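Local coordinates for sphingomyelinase-c (Listeria ivanovii, PDB 1ZWX), which belongs to the endonuclease/exonuclease/phosphatase family and has its DNase I-like fold, a sandwich of two mixed beta sheets with helices outside, at residues Ile184-Ile189 and Asn254-Pro259; His117-Gly122 and Lys131-Val136; Asn47-Leu52 and Tyr145-Thr150; Ala218-Gln223 and Pro244-Tyr249. One frame throughout, in Å; residues are numbered along the deposited sequence. Where two conformers were deposited one is given.

Contact 1: Ile184-Ile189 and Asn254-Pro259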
loop_
_atom_site.group_PDB
_atom_site.type_symbol
_atom_site.label_atom_id
_atom_site.label_comp_id
_atom_site.label_asym_id
_atom_site.label_seq_id
_atom_site.Cartn_x
_atom_site.Cartn_y
_atom_site.Cartn_z
ATOM N N ILE A 184 -18.444 11.846 -4.988
ATOM C CA ILE A 184 -18.515 10.741 -5.914
ATOM C C ILE A 184 -19.918 10.134 -5.820
ATOM O O ILE A 184 -20.394 9.864 -4.705
ATOM C CB ILE A 184 -17.437 9.693 -5.593
ATOM C CG1 ILE A 184 -16.040 10.324 -5.687
ATOM C CG2 ILE A 184 -17.608 8.453 -6.454
ATOM C CD1 ILE A 184 -14.931 9.501 -5.013
ATOM N N PRO A 185 -20.595 9.949 -6.982
ATOM C CA PRO A 185 -21.929 9.334 -6.993
ATOM C C PRO A 185 -21.976 8.036 -6.229
ATOM O O PRO A 185 -21.063 7.220 -6.325
ATOM C CB PRO A 185 -22.192 9.086 -8.492
ATOM C CG PRO A 185 -21.446 10.179 -9.178
ATOM C CD PRO A 185 -20.168 10.341 -8.349
ATOM N N LYS A 186 -23.058 7.835 -5.473
ATOM C CA LYS A 186 -23.175 6.682 -4.595
ATOM C C LYS A 186 -23.272 5.375 -5.340
ATOM O O LYS A 186 -23.000 4.325 -4.768
ATOM C CB LYS A 186 -24.377 6.857 -3.641
ATOM C CG LYS A 186 -24.338 8.194 -2.900
ATOM C CD LYS A 186 -23.068 8.310 -2.062
ATOM C CE LYS A 186 -23.215 9.299 -0.917
ATOM N NZ LYS A 186 -22.202 9.037 0.135
ATOM N N ASP A 187 -23.691 5.422 -6.610
ATOM C CA ASP A 187 -23.771 4.197 -7.387
ATOM C C ASP A 187 -22.401 3.819 -7.982
ATOM O O ASP A 187 -22.303 2.854 -8.708
ATOM C CB ASP A 187 -24.857 4.246 -8.484
ATOM C CG ASP A 187 -24.706 5.432 -9.413
ATOM O OD1 ASP A 187 -23.613 6.034 -9.497
ATOM O OD2 ASP A 187 -25.689 5.765 -10.116
ATOM N N GLU A 188 -21.350 4.548 -7.605
ATOM C CA GLU A 188 -19.978 4.173 -8.002
ATOM C C GLU A 188 -19.137 3.649 -6.823
ATOM O O GLU A 188 -19.271 4.146 -5.702
ATOM C CB GLU A 188 -19.314 5.368 -8.676
ATOM C CG GLU A 188 -20.006 5.732 -9.970
ATOM C CD GLU A 188 -19.442 6.955 -10.658
ATOM O OE1 GLU A 188 -20.162 7.462 -11.534
ATOM O OE2 GLU A 188 -18.302 7.427 -10.387
ATOM N N ILE A 189 -18.281 2.664 -7.083
ATOM C CA ILE A 189 -17.532 1.998 -6.020
ATOM C C ILE A 189 -16.219 2.741 -5.693
ATOM O O ILE A 189 -15.551 3.269 -6.583
ATOM C CB ILE A 189 -17.270 0.526 -6.360
ATOM C CG1 ILE A 189 -16.703 -0.244 -5.146
ATOM C CG2 ILE A 189 -16.370 0.408 -7.649
ATOM C CD1 ILE A 189 -16.831 -1.780 -5.183
ATOM N N ASN A 254 -18.259 2.234 2.522
ATOM C CA ASN A 254 -19.649 1.817 2.801
ATOM C C ASN A 254 -20.734 2.726 2.251
ATOM O O ASN A 254 -21.869 2.283 2.075
ATOM C CB ASN A 254 -19.895 1.565 4.311
ATOM C CG ASN A 254 -19.349 0.211 4.786
ATOM O OD1 ASN A 254 -19.138 -0.721 4.010
ATOM N ND2 ASN A 254 -19.108 0.106 6.091
ATOM N N GLY A 255 -20.428 3.983 2.001
ATOM C CA GLY A 255 -21.464 4.884 1.510
ATOM C C GLY A 255 -21.683 4.808 -0.007
ATOM O O GLY A 255 -22.543 5.491 -0.553
ATOM N N HIS A 256 -20.898 3.977 -0.681
ATOM C CA HIS A 256 -20.911 3.907 -2.140
ATOM C C HIS A 256 -21.149 2.484 -2.588
ATOM O O HIS A 256 -21.397 1.601 -1.756
ATOM C CB HIS A 256 -19.611 4.485 -2.694
ATOM C CG HIS A 256 -19.497 5.950 -2.485
ATOM N ND1 HIS A 256 -19.279 6.504 -1.243
ATOM C CD2 HIS A 256 -19.613 6.986 -3.342
ATOM C CE1 HIS A 256 -19.235 7.819 -1.350
ATOM N NE2 HIS A 256 -19.430 8.137 -2.615
ATOM N N ALA A 257 -21.087 2.232 -3.896
ATOM C CA ALA A 257 -21.512 0.937 -4.418
ATOM C C ALA A 257 -20.690 -0.211 -3.887
ATOM O O ALA A 257 -19.476 -0.079 -3.688
ATOM C CB ALA A 257 -21.478 0.930 -5.953
ATOM N N ARG A 258 -21.352 -1.353 -3.691
ATOM C CA ARG A 258 -20.724 -2.523 -3.094
ATOM C C ARG A 258 -20.983 -3.774 -3.898
ATOM O O ARG A 258 -22.038 -3.907 -4.496
ATOM C CB ARG A 258 -21.203 -2.708 -1.635
ATOM C CG ARG A 258 -20.646 -1.591 -0.681
ATOM C CD ARG A 258 -20.977 -1.778 0.793
ATOM N NE ARG A 258 -21.906 -0.780 1.305
ATOM C CZ ARG A 258 -22.384 -0.775 2.546
ATOM N NH1 ARG A 258 -22.016 -1.717 3.400
ATOM N NH2 ARG A 258 -23.220 0.175 2.936
ATOM N N PRO A 259 -20.013 -4.701 -3.933
ATOM C CA PRO A 259 -20.256 -6.047 -4.458
ATOM C C PRO A 259 -21.083 -6.907 -3.498
ATOM O O PRO A 259 -21.289 -6.512 -2.346
ATOM C CB PRO A 259 -18.853 -6.648 -4.548
ATOM C CG PRO A 259 -18.056 -5.903 -3.504
ATOM C CD PRO A 259 -18.607 -4.510 -3.510
HETATM O O HOH W 1 -18.041 11.305 -2.194
#
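His256 NE2 donates to Ile184 O at 2.9 Å, and a water bound to Ile184 N lies near the same nitrogen, too far for more than a weak interaction. The bond is bent, with an angle of 131° at the hydrogen. The carbonyl oxygen lies close to the imidazole plane, but NE2 sits above the plane of the carbonyl. The other ring nitrogen, ND1, bonds Glu253 OE1, so the ring is fixed from two ends.

Lys186 covers one face of this ring. Its chain bends at chi2 (-60°), which lays CD over the imidazole in a CH-pi contact, 3.9 Å from the centroid. The backbone from Pro185 to Glu188 forms a type I turn closed by Glu188 N to Pro185 O. Just past the ring, Ala257 N donates to Glu188 O at 3.2 Å, from well above the carbonyl plane. The Ala257 methyl rests against Asp187 O. Apolar packing continues where Ile189 CD1 meets Pro259 CD at 3.7 Å, the two side chains crossing at about a right angle.

The loop that holds this turn joins helix 161-182 to strand 189-193. Residues 254-259 lead from strand 248-252, the antiparallel neighbour of that strand, to strand 262-266 at the edge of the other sheet.

Contact 2: His117-Gly122 and Lys131-Val136; sequences HIFQRG and KGFAYV
His117 and Phe133 form a hydrogen-bonded antiparallel pair, and Ile118 and Gly132 follow as a non-hydrogen-bonded pair with CA atoms 4.0 Å apart. This is the loop end of a beta hairpin with a long connection, built from strands 111-118 and 132-140. His117 N bonds Phe133 O, and Phe133 N bonds His117 O at 2.8 Å. Beyond the paired strand, Phe119 N still reaches Lys131 O, on a lone pair in the carbonyl plane.

His117, Phe119 and Phe133 make an aromatic cluster. With CG of Phe133 between its backbone N and carbonyl carbon (chi1 56°), the ring leans over toward His117. His117 CB lies over one face, 3.6 Å from the centroid. The two rings are almost parallel, at 10°, but displaced so that little of one lies over the other. Phe119 approaches the rim of Phe133 in its plane, CE1 to CD1 at 3.5 Å. Its own face lies on Gly132, whose CA is 3.6 Å from the ring centroid. The lack of a side chain on Gly132 instead allows the close approach to Ile118 on the other face.

His117 is fixed at both nitrogens, ND1 by Glu90 and NE2 by Glu174. Helix 161-182 also packs on Phe119 and Phe133. Where the strands part, one water donates both to Phe119 O at 2.9 Å and to Lys131 O at 2.8 Å.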
loop_
_atom_site.group_PDB
_atom_site.type_symbol
_atom_site.label_atom_id
_atom_site.label_comp_id
_atom_site.label_asym_id
_atom_site.label_seq_id
_atom_site.Cartn_x
_atom_site.Cartn_y
_atom_site.Cartn_z
ATOM N N HIS A 117 -2.591 13.566 -2.118
ATOM C CA HIS A 117 -2.873 14.309 -0.913
ATOM C C HIS A 117 -1.863 13.901 0.128
ATOM O O HIS A 117 -1.809 12.736 0.528
ATOM C CB HIS A 117 -4.285 14.014 -0.390
ATOM C CG HIS A 117 -4.628 14.802 0.837
ATOM N ND1 HIS A 117 -5.518 15.855 0.827
ATOM C CD2 HIS A 117 -4.164 14.714 2.110
ATOM C CE1 HIS A 117 -5.608 16.362 2.045
ATOM N NE2 HIS A 117 -4.778 15.703 2.836
ATOM N N ILE A 118 -1.062 14.862 0.546
ATOM C CA ILE A 118 0.019 14.616 1.484
ATOM C C ILE A 118 -0.515 14.887 2.894
ATOM O O ILE A 118 -1.063 15.960 3.151
ATOM C CB ILE A 118 1.230 15.543 1.183
ATOM C CG1 ILE A 118 1.699 15.378 -0.295
ATOM C CG2 ILE A 118 2.382 15.284 2.146
ATOM C CD1 ILE A 118 1.874 13.903 -0.718
ATOM N N PHE A 119 -0.325 13.929 3.796
ATOM C CA PHE A 119 -0.852 14.053 5.168
ATOM C C PHE A 119 -0.287 15.271 5.884
ATOM O O PHE A 119 0.873 15.633 5.696
ATOM C CB PHE A 119 -0.550 12.814 5.975
ATOM C CG PHE A 119 -1.291 11.585 5.522
ATOM C CD1 PHE A 119 -2.661 11.637 5.169
ATOM C CD2 PHE A 119 -0.634 10.388 5.442
ATOM C CE1 PHE A 119 -3.313 10.481 4.751
ATOM C CE2 PHE A 119 -1.281 9.249 5.049
ATOM C CZ PHE A 119 -2.642 9.303 4.707
ATOM N N GLN A 120 -1.109 15.879 6.736
ATOM C CA GLN A 120 -0.751 17.107 7.406
ATOM C C GLN A 120 -0.212 16.855 8.793
ATOM O O GLN A 120 0.256 17.794 9.455
ATOM C CB GLN A 120 -1.979 18.031 7.493
ATOM C CG GLN A 120 -2.415 18.638 6.131
ATOM C CD GLN A 120 -1.641 19.892 5.743
ATOM O OE1 GLN A 120 -0.576 20.187 6.295
ATOM N NE2 GLN A 120 -2.183 20.650 4.788
ATOM N N ARG A 121 -0.315 15.619 9.270
ATOM C CA ARG A 121 0.254 15.293 10.575
ATOM C C ARG A 121 1.216 14.140 10.374
ATOM O O ARG A 121 1.016 13.307 9.478
ATOM C CB ARG A 121 -0.824 14.939 11.630
ATOM C CG ARG A 121 -1.761 16.134 11.978
ATOM C CD ARG A 121 -0.988 17.253 12.714
ATOM N N GLY A 122 2.272 14.102 11.175
ATOM C CA GLY A 122 3.191 12.958 11.106
ATOM C C GLY A 122 4.029 12.949 12.363
ATOM O O GLY A 122 4.133 13.980 13.036
ATOM N N LYS A 131 4.376 11.210 3.455
ATOM C CA LYS A 131 3.339 10.175 3.401
ATOM C C LYS A 131 1.978 10.830 3.112
ATOM O O LYS A 131 1.791 12.030 3.360
ATOM C CB LYS A 131 3.287 9.333 4.670
ATOM C CG LYS A 131 4.504 8.343 4.912
ATOM C CD LYS A 131 4.060 7.419 6.115
ATOM C CE LYS A 131 4.731 6.065 6.126
ATOM N NZ LYS A 131 4.508 5.410 7.446
ATOM N N GLY A 132 1.064 10.052 2.530
ATOM C CA GLY A 132 -0.173 10.635 1.972
ATOM C C GLY A 132 -0.999 9.559 1.311
ATOM O O GLY A 132 -0.867 8.381 1.628
ATOM N N PHE A 133 -1.851 9.969 0.370
ATOM C CA PHE A 133 -2.550 8.991 -0.432
ATOM C C PHE A 133 -2.665 9.484 -1.874
ATOM O O PHE A 133 -2.575 10.685 -2.128
ATOM C CB PHE A 133 -3.949 8.642 0.156
ATOM C CG PHE A 133 -4.854 9.826 0.350
ATOM C CD1 PHE A 133 -4.859 10.521 1.566
ATOM C CD2 PHE A 133 -5.792 10.190 -0.639
ATOM C CE1 PHE A 133 -5.730 11.622 1.765
ATOM C CE2 PHE A 133 -6.666 11.251 -0.441
ATOM C CZ PHE A 133 -6.623 11.983 0.762
ATOM N N ALA A 134 -2.816 8.525 -2.784
ATOM C CA ALA A 134 -3.074 8.785 -4.209
ATOM C C ALA A 134 -4.517 8.384 -4.501
ATOM O O ALA A 134 -4.994 7.356 -4.023
ATOM C CB ALA A 134 -2.125 7.929 -5.083
ATOM N N TYR A 135 -5.192 9.197 -5.313
ATOM C CA TYR A 135 -6.557 8.879 -5.715
ATOM C C TYR A 135 -6.508 8.701 -7.233
ATOM O O TYR A 135 -5.920 9.524 -7.912
ATOM C CB TYR A 135 -7.467 10.068 -5.396
ATOM C CG TYR A 135 -8.794 10.017 -6.130
ATOM C CD1 TYR A 135 -9.828 9.167 -5.686
ATOM C CD2 TYR A 135 -8.999 10.774 -7.303
ATOM C CE1 TYR A 135 -11.080 9.103 -6.391
ATOM C CE2 TYR A 135 -10.216 10.701 -8.007
ATOM C CZ TYR A 135 -11.246 9.883 -7.532
ATOM O OH TYR A 135 -12.451 9.808 -8.219
ATOM N N VAL A 136 -7.125 7.642 -7.719
ATOM C CA VAL A 136 -7.394 7.528 -9.156
ATOM C C VAL A 136 -8.870 7.226 -9.433
ATOM O O VAL A 136 -9.512 6.506 -8.674
ATOM C CB VAL A 136 -6.480 6.473 -9.871
ATOM C CG1 VAL A 136 -5.012 6.799 -9.690
ATOM C CG2 VAL A 136 -6.765 5.041 -9.448
HETATM O O HOH W 2 3.030 13.695 5.305
#

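Contact 3: Asn47-Leu52 and Tyr145-Thr150; sequences NDVVIL and YHIIGT
Ile51 and Ile147 bury the most surface here, with Val49 next, and the three join the two sheets of the sandwich face to face. Strand 49-55 belongs to one sheet and strand 143-151 to the other. Their short segments run in nearly the same direction, 24° apart, and the axes come within 7.1 Å.

Ile51 puts both of its branches to use. CD1, at the end of an extended chain (chi2 172°), touches Ile147 CG2 at 3.9 Å, and the two side chains pass at a slant. CG2 drops onto the backbone of Gly149, 3.8 Å from its CA. Because Gly149 has no side chain, the methyl can sit directly on the strand.

Ile147 meets a different partner with each branch. Its CG2 serves Ile51. Its CD1 reaches Val49 CG2 at 3.9 Å, where the side chains meet tip to tip. The chi2 of Ile147, 94°, is far from a staggered value. This turns CD1 toward Val49, perhaps at a small torsional cost.

Alternation along the strands decides what joins in. Val50 and Leu52 point away from the second sheet. Ile148 points to the other side of its own sheet, where Phe133 packs against it. Phe11 and Ile13 extend the apolar layer beside Val49 and Ile51.

All the touching residues are buried, and across this interface the contacts are made by aliphatic side chains with one another and with the backbone of Gly149. The sheets are therefore held here by close-fitting apolar surfaces, without directional polar bonds between the two segments.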
loop_
_atom_site.group_PDB
_atom_site.type_symbol
_atom_site.label_atom_id
_atom_site.label_comp_id
_atom_site.label_asym_id
_atom_site.label_seq_id
_atom_site.Cartn_x
_atom_site.Cartn_y
_atom_site.Cartn_z
ATOM N N ASN A 47 -4.200 -8.442 -12.447
ATOM C CA ASN A 47 -4.938 -7.506 -11.592
ATOM C C ASN A 47 -5.557 -6.431 -12.446
ATOM O O ASN A 47 -5.007 -6.098 -13.488
ATOM C CB ASN A 47 -3.968 -6.859 -10.557
ATOM C CG ASN A 47 -3.407 -7.880 -9.584
ATOM O OD1 ASN A 47 -2.213 -8.266 -9.649
ATOM N ND2 ASN A 47 -4.258 -8.372 -8.706
ATOM N N ASP A 48 -6.645 -5.825 -11.991
ATOM C CA ASP A 48 -7.114 -4.606 -12.607
ATOM C C ASP A 48 -6.254 -3.423 -12.217
ATOM O O ASP A 48 -5.974 -2.541 -13.025
ATOM C CB ASP A 48 -8.585 -4.376 -12.234
ATOM C CG ASP A 48 -9.487 -5.440 -12.845
ATOM O OD1 ASP A 48 -9.627 -5.440 -14.083
ATOM O OD2 ASP A 48 -9.966 -6.313 -12.114
ATOM N N VAL A 49 -5.853 -3.401 -10.938
ATOM C CA VAL A 49 -5.176 -2.250 -10.335
ATOM C C VAL A 49 -4.167 -2.818 -9.318
ATOM O O VAL A 49 -4.418 -3.859 -8.664
ATOM C CB VAL A 49 -6.198 -1.272 -9.622
ATOM C CG1 VAL A 49 -5.468 -0.229 -8.773
ATOM C CG2 VAL A 49 -7.099 -0.549 -10.645
ATOM N N VAL A 50 -3.009 -2.169 -9.216
ATOM C CA VAL A 50 -2.009 -2.566 -8.205
ATOM C C VAL A 50 -1.658 -1.332 -7.402
ATOM O O VAL A 50 -1.415 -0.251 -7.962
ATOM C CB VAL A 50 -0.696 -3.134 -8.830
ATOM C CG1 VAL A 50 0.412 -3.289 -7.728
ATOM C CG2 VAL A 50 -0.933 -4.504 -9.473
ATOM N N ILE A 51 -1.657 -1.483 -6.075
ATOM C CA ILE A 51 -1.295 -0.372 -5.168
ATOM C C ILE A 51 0.075 -0.694 -4.606
ATOM O O ILE A 51 0.280 -1.788 -4.125
ATOM C CB ILE A 51 -2.293 -0.251 -3.981
ATOM C CG1 ILE A 51 -3.689 0.129 -4.504
ATOM C CG2 ILE A 51 -1.744 0.774 -2.912
ATOM C CD1 ILE A 51 -4.803 0.066 -3.388
ATOM N N LEU A 52 1.016 0.248 -4.712
ATOM C CA LEU A 52 2.352 0.029 -4.142
ATOM C C LEU A 52 2.578 0.942 -2.939
ATOM O O LEU A 52 2.108 2.067 -2.943
ATOM C CB LEU A 52 3.417 0.353 -5.185
ATOM C CG LEU A 52 3.316 -0.453 -6.474
ATOM C CD1 LEU A 52 4.390 0.067 -7.426
ATOM C CD2 LEU A 52 3.511 -1.950 -6.205
ATOM N N TYR A 145 -14.326 3.177 -11.590
ATOM C CA TYR A 145 -13.845 2.568 -10.344
ATOM C C TYR A 145 -12.927 3.587 -9.704
ATOM O O TYR A 145 -12.154 4.248 -10.400
ATOM C CB TYR A 145 -13.120 1.235 -10.560
ATOM C CG TYR A 145 -13.977 0.140 -11.136
ATOM C CD1 TYR A 145 -14.526 -0.842 -10.339
ATOM C CD2 TYR A 145 -14.234 0.089 -12.516
ATOM C CE1 TYR A 145 -15.339 -1.870 -10.893
ATOM C CE2 TYR A 145 -15.028 -0.911 -13.068
ATOM C CZ TYR A 145 -15.567 -1.882 -12.275
ATOM O OH TYR A 145 -16.341 -2.852 -12.867
ATOM N N HIS A 146 -13.093 3.783 -8.390
ATOM C CA HIS A 146 -12.338 4.798 -7.640
ATOM C C HIS A 146 -11.428 4.049 -6.663
ATOM O O HIS A 146 -11.869 3.119 -5.968
ATOM C CB HIS A 146 -13.276 5.783 -6.908
ATOM C CG HIS A 146 -14.271 6.456 -7.814
ATOM N ND1 HIS A 146 -14.093 7.739 -8.275
ATOM C CD2 HIS A 146 -15.437 6.015 -8.356
ATOM C CE1 HIS A 146 -15.117 8.071 -9.055
ATOM N NE2 HIS A 146 -15.953 7.051 -9.101
ATOM N N ILE A 147 -10.140 4.412 -6.654
ATOM C CA ILE A 147 -9.166 3.671 -5.835
ATOM C C ILE A 147 -8.324 4.694 -5.101
ATOM O O ILE A 147 -7.793 5.629 -5.718
ATOM C CB ILE A 147 -8.224 2.742 -6.648
ATOM C CG1 ILE A 147 -9.009 1.634 -7.357
ATOM C CG2 ILE A 147 -7.164 2.104 -5.731
ATOM C CD1 ILE A 147 -9.374 2.034 -8.830
ATOM N N ILE A 148 -8.267 4.528 -3.777
ATOM C CA ILE A 148 -7.378 5.317 -2.929
ATOM C C ILE A 148 -6.335 4.347 -2.382
ATOM O O ILE A 148 -6.683 3.317 -1.766
ATOM C CB ILE A 148 -8.166 6.054 -1.822
ATOM C CG1 ILE A 148 -8.977 7.175 -2.488
ATOM C CG2 ILE A 148 -7.200 6.570 -0.696
ATOM C CD1 ILE A 148 -9.939 7.906 -1.572
ATOM N N GLY A 149 -5.065 4.655 -2.671
ATOM C CA GLY A 149 -3.917 3.858 -2.205
ATOM C C GLY A 149 -3.191 4.717 -1.166
ATOM O O GLY A 149 -3.025 5.920 -1.349
ATOM N N THR A 150 -2.774 4.108 -0.070
ATOM C CA THR A 150 -2.223 4.909 1.064
ATOM C C THR A 150 -1.263 4.085 1.875
ATOM O O THR A 150 -1.224 2.844 1.776
ATOM C CB THR A 150 -3.374 5.510 2.000
ATOM O OG1 THR A 150 -2.818 6.546 2.832
ATOM C CG2 THR A 150 -4.005 4.455 2.868
#

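Contact 4: Ala218-Gln223 and Pro244-Tyr249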
loop_
_atom_site.group_PDB
_atom_site.type_symbol
_atom_site.label_atom_id
_atom_site.label_comp_id
_atom_site.label_asym_id
_atom_site.label_seq_id
_atom_site.Cartn_x
_atom_site.Cartn_y
_atom_site.Cartn_z
ATOM N N ALA A 218 -15.402 -9.929 3.583
ATOM C CA ALA A 218 -16.191 -11.123 3.897
ATOM C C ALA A 218 -15.336 -12.315 4.323
ATOM O O ALA A 218 -14.230 -12.531 3.787
ATOM C CB ALA A 218 -17.069 -11.508 2.698
ATOM N N ASN A 219 -15.869 -13.099 5.266
ATOM C CA ASN A 219 -15.189 -14.273 5.810
ATOM C C ASN A 219 -13.710 -13.987 6.062
ATOM O O ASN A 219 -12.830 -14.700 5.566
ATOM C CB ASN A 219 -15.357 -15.484 4.883
ATOM N N PHE A 220 -13.455 -12.929 6.827
ATOM C CA PHE A 220 -12.099 -12.426 7.033
ATOM C C PHE A 220 -11.281 -13.349 7.917
ATOM O O PHE A 220 -11.740 -13.747 8.981
ATOM C CB PHE A 220 -12.129 -11.028 7.650
ATOM C CG PHE A 220 -10.840 -10.282 7.486
ATOM C CD1 PHE A 220 -10.521 -9.689 6.264
ATOM C CD2 PHE A 220 -9.917 -10.217 8.530
ATOM C CE1 PHE A 220 -9.313 -8.999 6.096
ATOM C CE2 PHE A 220 -8.697 -9.550 8.370
ATOM C CZ PHE A 220 -8.403 -8.934 7.151
ATOM N N ASN A 221 -10.074 -13.689 7.476
ATOM C CA ASN A 221 -9.155 -14.448 8.319
ATOM C C ASN A 221 -7.982 -13.606 8.862
ATOM O O ASN A 221 -6.983 -13.354 8.167
ATOM C CB ASN A 221 -8.655 -15.694 7.596
ATOM C CG ASN A 221 -7.776 -16.563 8.470
ATOM O OD1 ASN A 221 -7.073 -17.436 7.972
ATOM N ND2 ASN A 221 -7.815 -16.338 9.772
ATOM N N GLY A 222 -8.130 -13.192 10.117
ATOM C CA GLY A 222 -7.140 -12.369 10.798
ATOM C C GLY A 222 -5.993 -13.145 11.413
ATOM O O GLY A 222 -5.004 -12.545 11.818
ATOM N N GLN A 223 -6.126 -14.474 11.493
ATOM C CA GLN A 223 -5.051 -15.346 12.001
ATOM C C GLN A 223 -3.827 -15.288 11.087
ATOM O O GLN A 223 -2.709 -15.607 11.487
ATOM C CB GLN A 223 -5.546 -16.782 12.196
ATOM N N PRO A 244 4.032 -11.033 15.138
ATOM C CA PRO A 244 3.442 -10.861 13.801
ATOM C C PRO A 244 2.250 -9.903 13.857
ATOM O O PRO A 244 1.546 -9.862 14.870
ATOM C CB PRO A 244 2.988 -12.276 13.439
ATOM C CG PRO A 244 3.833 -13.190 14.278
ATOM C CD PRO A 244 4.008 -12.450 15.565
ATOM N N GLU A 245 2.044 -9.115 12.802
ATOM C CA GLU A 245 0.920 -8.183 12.749
ATOM C C GLU A 245 0.177 -8.320 11.420
ATOM O O GLU A 245 0.728 -8.852 10.459
ATOM C CB GLU A 245 1.377 -6.726 12.961
ATOM C CG GLU A 245 1.921 -6.422 14.390
ATOM C CD GLU A 245 2.329 -4.962 14.588
ATOM O OE1 GLU A 245 1.474 -4.055 14.410
ATOM O OE2 GLU A 245 3.510 -4.709 14.944
ATOM N N TYR A 246 -1.070 -7.848 11.395
ATOM C CA TYR A 246 -1.903 -7.826 10.187
ATOM C C TYR A 246 -2.228 -6.360 9.903
ATOM O O TYR A 246 -2.999 -5.742 10.633
ATOM C CB TYR A 246 -3.184 -8.666 10.397
ATOM C CG TYR A 246 -3.894 -8.996 9.098
ATOM C CD1 TYR A 246 -3.938 -10.308 8.633
ATOM C CD2 TYR A 246 -4.485 -8.000 8.329
ATOM C CE1 TYR A 246 -4.565 -10.631 7.441
ATOM C CE2 TYR A 246 -5.085 -8.290 7.133
ATOM C CZ TYR A 246 -5.144 -9.619 6.699
ATOM O OH TYR A 246 -5.777 -9.935 5.517
ATOM N N LEU A 247 -1.590 -5.781 8.884
ATOM C CA LEU A 247 -1.519 -4.326 8.737
ATOM C C LEU A 247 -1.956 -3.803 7.361
ATOM O O LEU A 247 -2.114 -2.588 7.170
ATOM C CB LEU A 247 -0.062 -3.874 8.944
ATOM C CG LEU A 247 0.562 -4.137 10.327
ATOM C CD1 LEU A 247 2.038 -3.692 10.316
ATOM C CD2 LEU A 247 -0.228 -3.405 11.421
ATOM N N ASP A 248 -2.074 -4.726 6.406
ATOM C CA ASP A 248 -2.321 -4.369 4.985
ATOM C C ASP A 248 -3.731 -4.854 4.572
ATOM O O ASP A 248 -4.110 -6.003 4.789
ATOM C CB ASP A 248 -1.275 -5.004 4.068
ATOM C CG ASP A 248 0.159 -4.584 4.403
ATOM O OD1 ASP A 248 0.784 -5.205 5.287
ATOM O OD2 ASP A 248 0.658 -3.664 3.735
ATOM N N TYR A 249 -4.485 -3.940 3.981
ATOM C CA TYR A 249 -5.899 -4.162 3.697
ATOM C C TYR A 249 -6.306 -3.525 2.380
ATOM O O TYR A 249 -5.746 -2.490 1.964
ATOM C CB TYR A 249 -6.740 -3.455 4.746
ATOM C CG TYR A 249 -6.465 -3.858 6.198
ATOM C CD1 TYR A 249 -5.608 -3.102 6.995
ATOM C CD2 TYR A 249 -7.108 -4.969 6.760
ATOM C CE1 TYR A 249 -5.362 -3.465 8.350
ATOM C CE2 TYR A 249 -6.870 -5.353 8.109
ATOM C CZ TYR A 249 -6.002 -4.579 8.882
ATOM O OH TYR A 249 -5.811 -4.942 10.191
HETATM O O HOH W 3 -6.734 -12.446 5.349
#
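Phe220 and Tyr246 meet through their rings, which approach from opposite directions. The edge of Phe220 points to the face of Tyr246 in an offset edge-to-face pair. The centroids are 5.1 Å apart and the planes are at 66°. Phe220 CZ and CE2 do the touching, with CZ 3.4 Å from Tyr246 CZ. In Tyr246, CG lies anti to the backbone N (chi1 -164°), which carries the ring out toward the loop.

Apolar packing adds a third ring. Phe220 CZ also lies at the edge of Tyr249, 4.0 Å from its CE2. The hydroxyl of Tyr249 is held elsewhere, by Val198 O. Tyr200 meets Phe220 as well.

The polar link is indirect. One water donates to Asn221 O at 3.0 Å and to Tyr246 OH at 2.7 Å, tying the loop backbone to the phenol.

Residues 218-223 lie between helices 203-212 and 233-238, and this loop packs on the residues leading into strand 248-252. Between the two tyrosines of that strand entry, Asp248 bonds His291. This is consistent with the Asp-His pair of the active site in DNase I-like enzymes.

In the fold
From the N terminus, contact 3 opens first, at strand 49-55, and closes at strand 143-151, joining the two sheets of the sandwich. Contact 2 lies wholly within that span and closes the connection between strands 111-118 and 132-140. Strand 132-140 then pairs with strand 143-151, so contacts 2 and 3 share a sheet and touch. Contact 1 opens after helix 161-182 and closes beyond strand 248-252; it touches contact 3 through Tyr145 and His146, and contact 2 where Ile184 meets Tyr135. Contact 4 falls within its span, binding a loop to the start of strand 248-252. The chain thus makes two successive loops, each enclosing a smaller one, and none cross.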